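Type VII secretion system protein EssB (Staphylococcus aureus, PDB 4ANN) forms part of the Ess type VII secretion apparatus as a membrane protein, here its cytoplasmic segment, and is probably required for secretion of EsxA and EsxB. Local coordinates at residues T70-I75 / K144-C149; K76-T79 / R85-L88; N81-Y86 / I148-E153. All blocks are in the same frame, centred on the assembly; numbering follows the deposited sequence. Where two conformers were deposited one is given.

In the fold
All three contacts lie on the same side of the chain's centre, in a cytoplasmic segment whose sequence family is consistent with a distant relation to protein kinases. Contact 1 is a buried, apolar seam between the turn after strand 70-71 and helix 136-151. Contact 3, also buried, reaches the same helix closer to its C-terminal end, from helix 80-89, and adds a lysine hydrogen bond and a cation-pi interaction to the packing. Contact 2 is a surface contact, a single aromatic pair between the loop 76-79 and helix 80-89, nested in sequence within the loop that contact 1 closes. Lys83 joins contacts 2 and 3, and Ile75 touches residues of both.

Contact 1 of 3, residues T70-I75 / K144-C149; sequences TPFDNI and KALVIC
Phe72 lays one ring face against Leu146, joining a 3-10 turn to the side of helix 136-151 in the cytoplasmic, YukC-family segment of EssB. The turn follows strand 70-71, an outermost strand of a three-stranded antiparallel sheet, and a backbone bond from Ile75 N to Phe72 O at 3.0 Å holds it.

The main interaction is CH-pi. The methyl carbon Leu146 CD2 stands 3.8 Å from the centroid of the Phe72 ring, only 13° off the ring normal, and so sits over the middle of the face and not over one bond. With CG anti to the backbone N (chi1 164°), Phe72 sends its ring out from the turn toward the helix. The leucine's CD2 branch does the work over the face, while Leu146 CB lies 4.0 Å from Phe72 CZ.

Apolar packing widens the seam. Cys149, one helical turn further on, meets the ring at its edge, near the ring plane, through its CB and not through its sulfur; Phe72 CE2 is 4.4 Å from Cys149 CB. No hydrogen bond crosses between the two segments, in keeping with a buried, apolar joint. Pro107 and Leu110 touch both Phe72 and Leu146, and Phe157 of helix 157-162 adds to the packing on Leu146.

The closest approach is to the backbone: Phe72 CZ comes within 3.4 Å of the carbonyl oxygen Leu146 O.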
ATOM      1  N   THR A  70      10.026   4.858   6.461  1.00  9.29           N
ATOM      2  CA  THR A  70       9.374   4.546   7.727  1.00  9.85           C
ATOM      3  C   THR A  70       8.216   3.620   7.495  1.00  7.68           C
ATOM      4  O   THR A  70       7.283   3.964   6.771  1.00  7.89           O
ATOM      5  CB  THR A  70       8.879   5.861   8.369  1.00 10.76           C
ATOM      6  OG1 THR A  70      10.001   6.681   8.670  1.00 15.61           O
ATOM      7  CG2 THR A  70       8.089   5.645   9.624  1.00 13.66           C
ATOM      8  N   PRO A  71       8.200   2.418   8.069  1.00  7.55           N
ATOM      9  CA  PRO A  71       7.036   1.532   7.889  1.00  7.16           C
ATOM     10  C   PRO A  71       5.761   2.142   8.409  1.00  6.27           C
ATOM     11  O   PRO A  71       5.764   2.849   9.441  1.00  6.68           O
ATOM     12  CB  PRO A  71       7.402   0.290   8.727  1.00  9.64           C
ATOM     13  CG  PRO A  71       8.889   0.361   8.818  1.00 10.83           C
ATOM     14  CD  PRO A  71       9.254   1.799   8.893  1.00  9.21           C
ATOM     15  N   PHE A  72       4.644   1.807   7.791  1.00  6.42           N
ATOM     16  CA  PHE A  72       3.323   2.270   8.238  1.00  6.34           C
ATOM     17  C   PHE A  72       3.125   2.090   9.744  1.00  6.04           C
ATOM     18  O   PHE A  72       2.605   2.965  10.400  1.00  6.61           O
ATOM     19  CB  PHE A  72       2.230   1.567   7.444  1.00  6.94           C
ATOM     20  CG  PHE A  72       0.863   1.690   8.079  1.00  6.05           C
ATOM     21  CD1 PHE A  72       0.106   2.850   7.928  1.00  7.08           C
ATOM     22  CD2 PHE A  72       0.364   0.680   8.872  1.00  6.85           C
ATOM     23  CE1 PHE A  72      -1.120   2.988   8.578  1.00  7.58           C
ATOM     24  CE2 PHE A  72      -0.869   0.834   9.522  1.00  7.79           C
ATOM     25  CZ  PHE A  72      -1.588   1.972   9.371  1.00  8.20           C
ATOM     26  N   ASP A  73       3.441   0.905  10.264  0.70  6.46           N
ATOM     27  CA  ASP A  73       3.092   0.648  11.645  0.70  6.94           C
ATOM     28  C   ASP A  73       3.766   1.585  12.628  0.70  7.28           C
ATOM     29  O   ASP A  73       3.320   1.694  13.780  0.70  8.35           O
ATOM     30  CB  ASP A  73       3.425  -0.792  12.042  0.70  8.23           C
ATOM     31  CG  ASP A  73       2.467  -1.825  11.491  0.70  8.65           C
ATOM     32  OD1 ASP A  73       1.360  -1.517  11.088  0.70  8.48           O
ATOM     33  OD2 ASP A  73       2.936  -3.010  11.551  0.70 11.18           O
ATOM     34  N   ASN A  74       4.838   2.267  12.201  1.00  6.61           N
ATOM     35  CA  ASN A  74       5.493   3.233  13.101  1.00  7.04           C
ATOM     36  C   ASN A  74       4.634   4.434  13.403  1.00  6.69           C
ATOM     37  O   ASN A  74       4.886   5.149  14.376  1.00  8.41           O
ATOM     38  CB  ASN A  74       6.819   3.711  12.440  1.00  8.46           C
ATOM     39  CG  ASN A  74       7.873   2.662  12.433  1.00  9.19           C
ATOM     40  OD1 ASN A  74       7.597   1.427  12.385  1.00 11.23           O
ATOM     41  ND2 ASN A  74       9.107   3.136  12.427  1.00 11.92           N
ATOM     42  N   ILE A  75       3.615   4.738  12.593  1.00  6.50           N
ATOM     43  CA  ILE A  75       2.837   5.948  12.799  1.00  6.56           C
ATOM     44  C   ILE A  75       1.815   5.816  13.942  1.00  6.16           C
ATOM     45  O   ILE A  75       1.222   6.790  14.348  1.00  6.66           O
ATOM     46  CB  ILE A  75       2.120   6.438  11.527  1.00  6.86           C
ATOM     47  CG1 ILE A  75       0.863   5.698  11.166  1.00  6.62           C
ATOM     48  CG2 ILE A  75       3.100   6.511  10.347  1.00  8.08           C
ATOM     49  CD1 ILE A  75       0.068   6.361  10.034  1.00  8.12           C
ATOM     50  N   LYS A 144      -9.562   2.453   4.809  1.00  6.02           N
ATOM     51  CA  LYS A 144     -10.280   2.507   6.050  1.00  6.26           C
ATOM     52  C   LYS A 144      -9.612   1.667   7.124  1.00  6.00           C
ATOM     53  O   LYS A 144      -9.485   2.078   8.283  1.00  5.99           O
ATOM     54  CB  LYS A 144     -11.731   2.051   5.851  1.00  6.67           C
ATOM     55  CG  LYS A 144     -12.592   3.012   5.070  1.00  6.93           C
ATOM     56  CD  LYS A 144     -13.936   2.452   4.689  1.00  7.49           C
ATOM     57  CE  LYS A 144     -14.859   3.495   4.129  1.00  8.20           C
ATOM     58  NZ  LYS A 144     -16.185   2.897   3.740  1.00  9.74           N
ATOM     59  N   ALA A 145      -9.211   0.452   6.747  1.00  5.81           N
ATOM     60  CA  ALA A 145      -8.560  -0.436   7.686  1.00  5.99           C
ATOM     61  C   ALA A 145      -7.242   0.155   8.192  1.00  5.47           C
ATOM     62  O   ALA A 145      -6.933   0.050   9.390  1.00  6.11           O
ATOM     63  CB  ALA A 145      -8.361  -1.807   7.096  1.00  5.94           C
ATOM     64  N   LEU A 146      -6.474   0.782   7.329  1.00  5.61           N
ATOM     65  CA  LEU A 146      -5.260   1.463   7.761  1.00  5.46           C
ATOM     66  C   LEU A 146      -5.556   2.577   8.764  1.00  5.61           C
ATOM     67  O   LEU A 146      -4.858   2.752   9.759  1.00  6.14           O
ATOM     68  CB  LEU A 146      -4.467   2.037   6.573  1.00  6.25           C
ATOM     69  CG  LEU A 146      -3.827   1.005   5.632  1.00  6.37           C
ATOM     70  CD1 LEU A 146      -3.204   1.721   4.450  1.00  7.85           C
ATOM     71  CD2 LEU A 146      -2.793   0.163   6.303  1.00  6.92           C
ATOM     72  N   VAL A 147      -6.602   3.381   8.504  1.00  5.67           N
ATOM     73  CA  VAL A 147      -6.968   4.444   9.425  1.00  5.76           C
ATOM     74  C   VAL A 147      -7.305   3.859  10.802  1.00  5.86           C
ATOM     75  O   VAL A 147      -6.869   4.337  11.848  1.00  6.41           O
ATOM     76  CB  VAL A 147      -8.124   5.273   8.859  1.00  6.36           C
ATOM     77  CG1 VAL A 147      -8.667   6.227   9.927  1.00  7.39           C
ATOM     78  CG2 VAL A 147      -7.712   6.032   7.600  1.00  6.83           C
ATOM     79  N   ILE A 148      -8.144   2.805  10.811  1.00  6.01           N
ATOM     80  CA  ILE A 148      -8.545   2.181  12.064  1.00  5.83           C
ATOM     81  C   ILE A 148      -7.340   1.666  12.805  1.00  5.63           C
ATOM     82  O   ILE A 148      -7.188   1.860  14.019  1.00  6.32           O
ATOM     83  CB  ILE A 148      -9.586   1.069  11.772  1.00  6.07           C
ATOM     84  CG1 ILE A 148     -10.892   1.697  11.292  1.00  7.30           C
ATOM     85  CG2 ILE A 148      -9.771   0.176  12.990  1.00  6.94           C
ATOM     86  CD1 ILE A 148     -11.890   0.724  10.737  1.00 10.59           C
ATOM     87  N   CYS A 149      -6.443   0.968  12.098  1.00  5.54           N
ATOM     88  CA  CYS A 149      -5.235   0.434  12.731  1.00  5.77           C
ATOM     89  C   CYS A 149      -4.342   1.513  13.281  1.00  5.94           C
ATOM     90  O   CYS A 149      -3.743   1.370  14.346  1.00  6.66           O
ATOM     91  CB  CYS A 149      -4.475  -0.438  11.742  1.00  6.15           C
ATOM     92  SG  CYS A 149      -5.282  -2.007  11.354  1.00  6.88           S
TER

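Contact 2 of 3, residues K76-T79 / R85-L88; sequences KSFT and RYLL
Phe78 directs an edge of its ring at the face of Tyr86, eight residues further along the chain, in a T-shaped (edge-to-face) pair. The planes stand at 85° and the ring centroids are 5.2 Å apart, so the two rings are almost perpendicular.

One atom of the phenylalanine, CE2, carries the touch. It lies 3.8 Å above the plane of the Tyr86 ring, over its centre; Phe78 CE2 is 3.9 Å from Tyr86 CZ and 4.1 Å from Tyr86 CD2, nearly even spacings that fit a centred approach. The C-H edge of one ring is thereby presented to the pi cloud of the other, the favourable electrostatic sense of such a pair.

The torsions explain the pose. In Phe78, CG is anti to the carbonyl carbon (chi1 -72°), and the ring is turned so that CA lies almost in its plane, with chi2 at only 3°. CE2, on the ring side turned away from CA, is thereby brought out along the plane toward the helix. Tyr86 has a similar first torsion, CG again anti to the carbonyl carbon, and its ring swings from the helix to offer a face to the loop.

Both residues are partly exposed, and the contact lies at the surface. Tyr86 also meets the ring of Phe112 on strand 110-112, with the planes well tilted, and touches Ile75. The tyrosine therefore links the loop, the helix and the sheet.

Thr79, directly after Phe78, occupies the N-cap position of helix 80-89. The contact is a local one, in which an aromatic residue of the loop leading into a helix folds back as a T-shaped pair onto a ring of that helix's second turn.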
ATOM      1  N   LYS A  76       1.612   4.611  14.456  1.00  6.49           N
ATOM      2  CA  LYS A  76       0.558   4.381  15.436  1.00  6.61           C
ATOM      3  C   LYS A  76       0.782   5.129  16.734  1.00  7.34           C
ATOM      4  O   LYS A  76      -0.182   5.455  17.431  1.00  8.95           O
ATOM      5  CB  LYS A  76       0.401   2.887  15.698  1.00  7.54           C
ATOM      6  CG  LYS A  76      -0.025   2.108  14.478  1.00  8.12           C
ATOM      7  CD  LYS A  76      -0.192   0.621  14.678  1.00  9.03           C
ATOM      8  CE  LYS A  76      -0.590  -0.116  13.456  1.00  8.57           C
ATOM      9  NZ  LYS A  76      -0.751  -1.563  13.698  1.00  9.52           N
ATOM     10  N   SER A  77       2.038   5.433  17.063  1.00  6.71           N
ATOM     11  CA  SER A  77       2.392   6.152  18.251  1.00  7.32           C
ATOM     12  C   SER A  77       2.584   7.641  18.015  1.00  6.45           C
ATOM     13  O   SER A  77       2.976   8.354  18.952  1.00  7.30           O
ATOM     14  CB  SER A  77       3.680   5.537  18.872  1.00  8.78           C
ATOM     15  OG  SER A  77       4.732   5.423  17.936  1.00  9.25           O
ATOM     16  N   PHE A  78       2.333   8.130  16.808  1.00  6.28           N
ATOM     17  CA  PHE A  78       2.475   9.557  16.511  1.00  6.37           C
ATOM     18  C   PHE A  78       1.431  10.385  17.201  1.00  6.38           C
ATOM     19  O   PHE A  78       0.332   9.931  17.535  1.00  7.52           O
ATOM     20  CB  PHE A  78       2.448   9.795  15.045  1.00  6.48           C
ATOM     21  CG  PHE A  78       3.613   9.406  14.189  1.00  6.66           C
ATOM     22  CD1 PHE A  78       4.731   8.749  14.704  1.00  7.26           C
ATOM     23  CD2 PHE A  78       3.619   9.706  12.835  1.00  7.59           C
ATOM     24  CE1 PHE A  78       5.784   8.416  13.880  1.00  8.52           C
ATOM     25  CE2 PHE A  78       4.651   9.392  12.019  1.00  9.26           C
ATOM     26  CZ  PHE A  78       5.737   8.737  12.534  1.00  9.10           C
ATOM     27  N   THR A  79       1.748  11.662  17.400  1.00  6.99           N
ATOM     28  CA  THR A  79       0.746  12.643  17.749  1.00  7.90           C
ATOM     29  C   THR A  79      -0.385  12.639  16.744  1.00  7.99           C
ATOM     30  O   THR A  79      -0.200  12.297  15.579  1.00  9.59           O
ATOM     31  CB  THR A  79       1.388  14.046  17.869  1.00 11.17           C
ATOM     32  OG1 THR A  79       1.921  14.411  16.587  1.00 16.34           O
ATOM     33  CG2 THR A  79       2.448  14.069  18.866  1.00 18.78           C
ATOM     34  N   ARG A  85      -1.725  13.620   9.203  1.00  6.47           N
ATOM     35  CA  ARG A  85      -1.012  14.089   8.014  1.00  6.19           C
ATOM     36  C   ARG A  85      -0.567  12.893   7.165  1.00  5.87           C
ATOM     37  O   ARG A  85      -0.744  12.875   5.936  1.00  6.59           O
ATOM     38  CB  ARG A  85       0.134  14.977   8.398  1.00  6.50           C
ATOM     39  CG  ARG A  85       0.871  15.543   7.200  1.00  7.11           C
ATOM     40  CD  ARG A  85       1.850  16.642   7.568  1.00  7.12           C
ATOM     41  NE  ARG A  85       3.026  16.208   8.330  1.00  7.25           N
ATOM     42  CZ  ARG A  85       4.121  15.723   7.823  1.00  6.91           C
ATOM     43  NH1 ARG A  85       4.218  15.500   6.521  1.00  7.81           N
ATOM     44  NH2 ARG A  85       5.131  15.431   8.623  1.00  8.05           N
ATOM     45  N   TYR A  86       0.069  11.917   7.812  1.00  5.85           N
ATOM     46  CA  TYR A  86       0.527  10.734   7.134  1.00  5.85           C
ATOM     47  C   TYR A  86      -0.635   9.967   6.519  1.00  5.85           C
ATOM     48  O   TYR A  86      -0.574   9.536   5.340  1.00  6.44           O
ATOM     49  CB  TYR A  86       1.317   9.832   8.081  1.00  6.04           C
ATOM     50  CG  TYR A  86       2.782  10.239   8.264  1.00  6.06           C
ATOM     51  CD1 TYR A  86       3.191  11.496   8.680  1.00  6.79           C
ATOM     52  CD2 TYR A  86       3.799   9.317   7.990  1.00  6.22           C
ATOM     53  CE1 TYR A  86       4.510  11.827   8.830  1.00  7.47           C
ATOM     54  CE2 TYR A  86       5.125   9.650   8.143  1.00  6.41           C
ATOM     55  CZ  TYR A  86       5.492  10.920   8.549  1.00  6.82           C
ATOM     56  OH  TYR A  86       6.804  11.275   8.687  1.00  7.92           O
ATOM     57  N   LEU A  87      -1.708   9.768   7.275  1.00  5.73           N
ATOM     58  CA  LEU A  87      -2.876   9.052   6.755  1.00  6.11           C
ATOM     59  C   LEU A  87      -3.482   9.750   5.546  1.00  5.94           C
ATOM     60  O   LEU A  87      -3.829   9.082   4.559  1.00  6.71           O
ATOM     61  CB  LEU A  87      -3.913   8.869   7.841  1.00  6.45           C
ATOM     62  CG  LEU A  87      -3.608   7.874   8.942  1.00  6.27           C
ATOM     63  CD1 LEU A  87      -4.602   8.015  10.072  1.00  6.97           C
ATOM     64  CD2 LEU A  87      -3.582   6.470   8.399  1.00  6.72           C
ATOM     65  N   LEU A  88      -3.615  11.068   5.600  1.00  6.18           N
ATOM     66  CA  LEU A  88      -4.128  11.844   4.484  1.00  6.33           C
ATOM     67  C   LEU A  88      -3.251  11.671   3.264  1.00  6.57           C
ATOM     68  O   LEU A  88      -3.735  11.583   2.131  1.00  8.84           O
ATOM     69  CB  LEU A  88      -4.266  13.288   4.885  1.00  7.25           C
ATOM     70  CG  LEU A  88      -5.517  13.615   5.718  1.00  8.28           C
ATOM     71  CD1 LEU A  88      -5.359  14.914   6.482  1.00 10.44           C
ATOM     72  CD2 LEU A  88      -6.752  13.687   4.799  1.00 11.16           C
TER

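Contact 3 of 3, residues N81-Y86 / I148-E153; sequences NEKLRY and ICAFNE
Lys83 NZ is gripped by two backbone carbonyls: it gives a hydrogen bond of 2.9 Å to Ala150 O across the contact, and a second to Lys76 O in the loop before its own helix. At Ala150 O the C=O...N angle is 140°, with the nitrogen tilted 31° out of the carbonyl plane. Ala150 lies near the C-terminal end of helix 136-151, where the helix dipole would probably add to the attraction for an ammonium group. A buried cation is thus supplied with carbonyl oxygens.

The same side chain also lies over an aromatic face. Lys83 CD is 3.8 Å from the centroid of the Phe151 ring, almost straight above its centre, in a CH-pi contact. Further along the side chain, Lys83 NZ is 4.7 Å from that centroid and still over the face, which makes a cation-pi interaction. Extended through chi1 and chi2, the lysine carries CD over the ring; the bend at chi3 (-65°) then turns CE and NZ toward the Ala150 carbonyl. Lys83 CD is also 4.2 Å from Ala150 CB.

Leu84 approaches Phe151 differently, at the ring edge: Leu84 CD2 lies 3.9 Å from Phe151 CZ, near the ring plane. The ring is therefore held by lysine above and leucine beside.

On another side of helix 80-89, Arg85 forms a side-on salt bridge with Glu82 within the helix, NE to OE1 and NH2 to OE2.

Leu87, a turn beyond Lys83, extends the packing on Ala150 and Phe151, and Phe173 of helix 172-179 meets the Phe151 ring. Helix 80-89 thus packs on the C-terminal part of helix 136-151, while its Tyr86 reaches Phe112 of strand 110-112.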
ATOM      1  N   ASN A  81      -2.203  14.973  15.101  0.50  9.09           N
ATOM      2  CA  ASN A  81      -1.815  15.804  13.961  0.50  9.84           C
ATOM      3  C   ASN A  81      -0.911  15.079  12.952  0.50  8.54           C
ATOM      4  O   ASN A  81      -1.296  14.994  11.773  0.50 10.16           O
ATOM      5  CB  ASN A  81      -1.205  17.160  14.289  0.50 11.73           C
ATOM      6  CG  ASN A  81       0.024  17.315  15.099  0.50 11.22           C
ATOM      7  OD1 ASN A  81       0.775  18.296  15.170  0.50 23.11           O
ATOM      8  ND2 ASN A  81       0.277  16.378  15.951  0.50 23.86           N
ATOM      9  N   GLU A  82       0.265  14.603  13.347  1.00  8.43           N
ATOM     10  CA  GLU A  82       1.207  13.990  12.416  1.00  7.96           C
ATOM     11  C   GLU A  82       0.666  12.678  11.898  1.00  6.89           C
ATOM     12  O   GLU A  82       0.840  12.340  10.698  1.00  7.47           O
ATOM     13  CB  GLU A  82       2.616  13.909  13.016  1.00  8.84           C
ATOM     14  CG  GLU A  82       3.317  15.233  13.156  1.00 10.03           C
ATOM     15  CD  GLU A  82       3.719  15.895  11.858  1.00 10.24           C
ATOM     16  OE1 GLU A  82       2.831  16.363  11.117  1.00 10.04           O
ATOM     17  OE2 GLU A  82       4.943  15.978  11.502  1.00 12.24           O
ATOM     18  N   LYS A  83      -0.023  11.908  12.735  1.00  7.30           N
ATOM     19  CA  LYS A  83      -0.681  10.693  12.279  1.00  6.71           C
ATOM     20  C   LYS A  83      -1.670  10.983  11.177  1.00  6.22           C
ATOM     21  O   LYS A  83      -1.706  10.307  10.149  1.00  6.72           O
ATOM     22  CB  LYS A  83      -1.359  10.067  13.498  1.00  7.46           C
ATOM     23  CG  LYS A  83      -2.022   8.736  13.179  1.00  7.91           C
ATOM     24  CD  LYS A  83      -2.757   8.173  14.409  1.00  8.20           C
ATOM     25  CE  LYS A  83      -1.838   7.816  15.526  1.00  8.65           C
ATOM     26  NZ  LYS A  83      -2.551   7.159  16.639  1.00 10.00           N
ATOM     27  N   LEU A  84      -2.511  11.981  11.384  1.00  6.58           N
ATOM     28  CA  LEU A  84      -3.485  12.374  10.362  1.00  6.93           C
ATOM     29  C   LEU A  84      -2.814  12.865   9.086  1.00  6.13           C
ATOM     30  O   LEU A  84      -3.264  12.545   8.007  1.00  6.72           O
ATOM     31  CB  LEU A  84      -4.447  13.437  10.898  1.00  7.55           C
ATOM     32  CG  LEU A  84      -5.492  12.908  11.897  1.00  8.70           C
ATOM     33  CD1 LEU A  84      -6.144  14.020  12.646  1.00 11.78           C
ATOM     34  CD2 LEU A  84      -6.506  12.035  11.147  1.00  9.85           C
ATOM     35  N   ARG A  85      -1.725  13.620   9.203  1.00  6.47           N
ATOM     36  CA  ARG A  85      -1.012  14.089   8.014  1.00  6.19           C
ATOM     37  C   ARG A  85      -0.567  12.893   7.165  1.00  5.87           C
ATOM     38  O   ARG A  85      -0.744  12.875   5.936  1.00  6.59           O
ATOM     39  CB  ARG A  85       0.134  14.977   8.398  1.00  6.50           C
ATOM     40  CG  ARG A  85       0.871  15.543   7.200  1.00  7.11           C
ATOM     41  CD  ARG A  85       1.850  16.642   7.568  1.00  7.12           C
ATOM     42  NE  ARG A  85       3.026  16.208   8.330  1.00  7.25           N
ATOM     43  CZ  ARG A  85       4.121  15.723   7.823  1.00  6.91           C
ATOM     44  NH1 ARG A  85       4.218  15.500   6.521  1.00  7.81           N
ATOM     45  NH2 ARG A  85       5.131  15.431   8.623  1.00  8.05           N
ATOM     46  N   TYR A  86       0.069  11.917   7.812  1.00  5.85           N
ATOM     47  CA  TYR A  86       0.527  10.734   7.134  1.00  5.85           C
ATOM     48  C   TYR A  86      -0.635   9.967   6.519  1.00  5.85           C
ATOM     49  O   TYR A  86      -0.574   9.536   5.340  1.00  6.44           O
ATOM     50  CB  TYR A  86       1.317   9.832   8.081  1.00  6.04           C
ATOM     51  CG  TYR A  86       2.782  10.239   8.264  1.00  6.06           C
ATOM     52  CD1 TYR A  86       3.191  11.496   8.680  1.00  6.79           C
ATOM     53  CD2 TYR A  86       3.799   9.317   7.990  1.00  6.22           C
ATOM     54  CE1 TYR A  86       4.510  11.827   8.830  1.00  7.47           C
ATOM     55  CE2 TYR A  86       5.125   9.650   8.143  1.00  6.41           C
ATOM     56  CZ  TYR A  86       5.492  10.920   8.549  1.00  6.82           C
ATOM     57  OH  TYR A  86       6.804  11.275   8.687  1.00  7.92           O
ATOM     58  N   ILE A 148      -8.144   2.805  10.811  1.00  6.01           N
ATOM     59  CA  ILE A 148      -8.545   2.181  12.064  1.00  5.83           C
ATOM     60  C   ILE A 148      -7.340   1.666  12.805  1.00  5.63           C
ATOM     61  O   ILE A 148      -7.188   1.860  14.019  1.00  6.32           O
ATOM     62  CB  ILE A 148      -9.586   1.069  11.772  1.00  6.07           C
ATOM     63  CG1 ILE A 148     -10.892   1.697  11.292  1.00  7.30           C
ATOM     64  CG2 ILE A 148      -9.771   0.176  12.990  1.00  6.94           C
ATOM     65  CD1 ILE A 148     -11.890   0.724  10.737  1.00 10.59           C
ATOM     66  N   CYS A 149      -6.443   0.968  12.098  1.00  5.54           N
ATOM     67  CA  CYS A 149      -5.235   0.434  12.731  1.00  5.77           C
ATOM     68  C   CYS A 149      -4.342   1.513  13.281  1.00  5.94           C
ATOM     69  O   CYS A 149      -3.743   1.370  14.346  1.00  6.66           O
ATOM     70  CB  CYS A 149      -4.475  -0.438  11.742  1.00  6.15           C
ATOM     71  SG  CYS A 149      -5.282  -2.007  11.354  1.00  6.88           S
ATOM     72  N   ALA A 150      -4.225   2.643  12.566  1.00  5.93           N
ATOM     73  CA  ALA A 150      -3.374   3.736  13.026  1.00  6.39           C
ATOM     74  C   ALA A 150      -3.887   4.288  14.360  1.00  6.17           C
ATOM     75  O   ALA A 150      -3.051   4.767  15.144  1.00  7.43           O
ATOM     76  CB  ALA A 150      -3.295   4.834  11.983  1.00  7.07           C
ATOM     77  N   PHE A 151      -5.183   4.271  14.580  1.00  6.25           N
ATOM     78  CA  PHE A 151      -5.814   4.808  15.788  1.00  6.76           C
ATOM     79  C   PHE A 151      -6.000   3.772  16.890  1.00  7.06           C
ATOM     80  O   PHE A 151      -6.342   4.150  18.006  1.00  9.76           O
ATOM     81  CB  PHE A 151      -7.100   5.549  15.454  1.00  7.56           C
ATOM     82  CG  PHE A 151      -6.827   6.943  14.965  1.00  7.47           C
ATOM     83  CD1 PHE A 151      -6.723   7.980  15.857  1.00  9.97           C
ATOM     84  CD2 PHE A 151      -6.664   7.211  13.621  1.00  8.09           C
ATOM     85  CE1 PHE A 151      -6.482   9.279  15.430  1.00 11.31           C
ATOM     86  CE2 PHE A 151      -6.448   8.503  13.186  1.00  8.63           C
ATOM     87  CZ  PHE A 151      -6.352   9.530  14.072  1.00 10.03           C
ATOM     88  N   ASN A 152      -5.720   2.495  16.642  1.00  6.83           N
ATOM     89  CA  ASN A 152      -5.834   1.487  17.701  1.00  7.41           C
ATOM     90  C   ASN A 152      -4.852   0.381  17.355  1.00  6.44           C
ATOM     91  O   ASN A 152      -5.120  -0.458  16.480  1.00  6.55           O
ATOM     92  CB  ASN A 152      -7.257   0.974  17.820  1.00  9.14           C
ATOM     93  CG  ASN A 152      -7.402  -0.036  18.954  1.00 10.36           C
ATOM     94  OD1 ASN A 152      -6.446  -0.555  19.470  1.00 11.78           O
ATOM     95  ND2 ASN A 152      -8.654  -0.341  19.243  1.00 15.87           N
ATOM     96  N   GLU A 153      -3.724   0.350  18.066  0.67  7.19           N
ATOM     97  CA  GLU A 153      -2.667  -0.587  17.766  0.67  7.54           C
ATOM     98  C   GLU A 153      -3.050  -2.054  17.986  0.67  6.53           C
ATOM     99  O   GLU A 153      -2.365  -2.915  17.503  0.67  7.30           O
ATOM    100  CB  GLU A 153      -1.401  -0.302  18.619  0.67  9.68           C
ATOM    101  CG  GLU A 153      -1.595  -0.594  20.109  0.67 11.34           C
ATOM    102  CD  GLU A 153      -0.392  -0.430  20.993  0.67 14.98           C
ATOM    103  OE1 GLU A 153       0.639   0.050  20.438  0.67 21.08           O
ATOM    104  OE2 GLU A 153      -0.365  -0.801  22.213  0.67 10.66           O
TER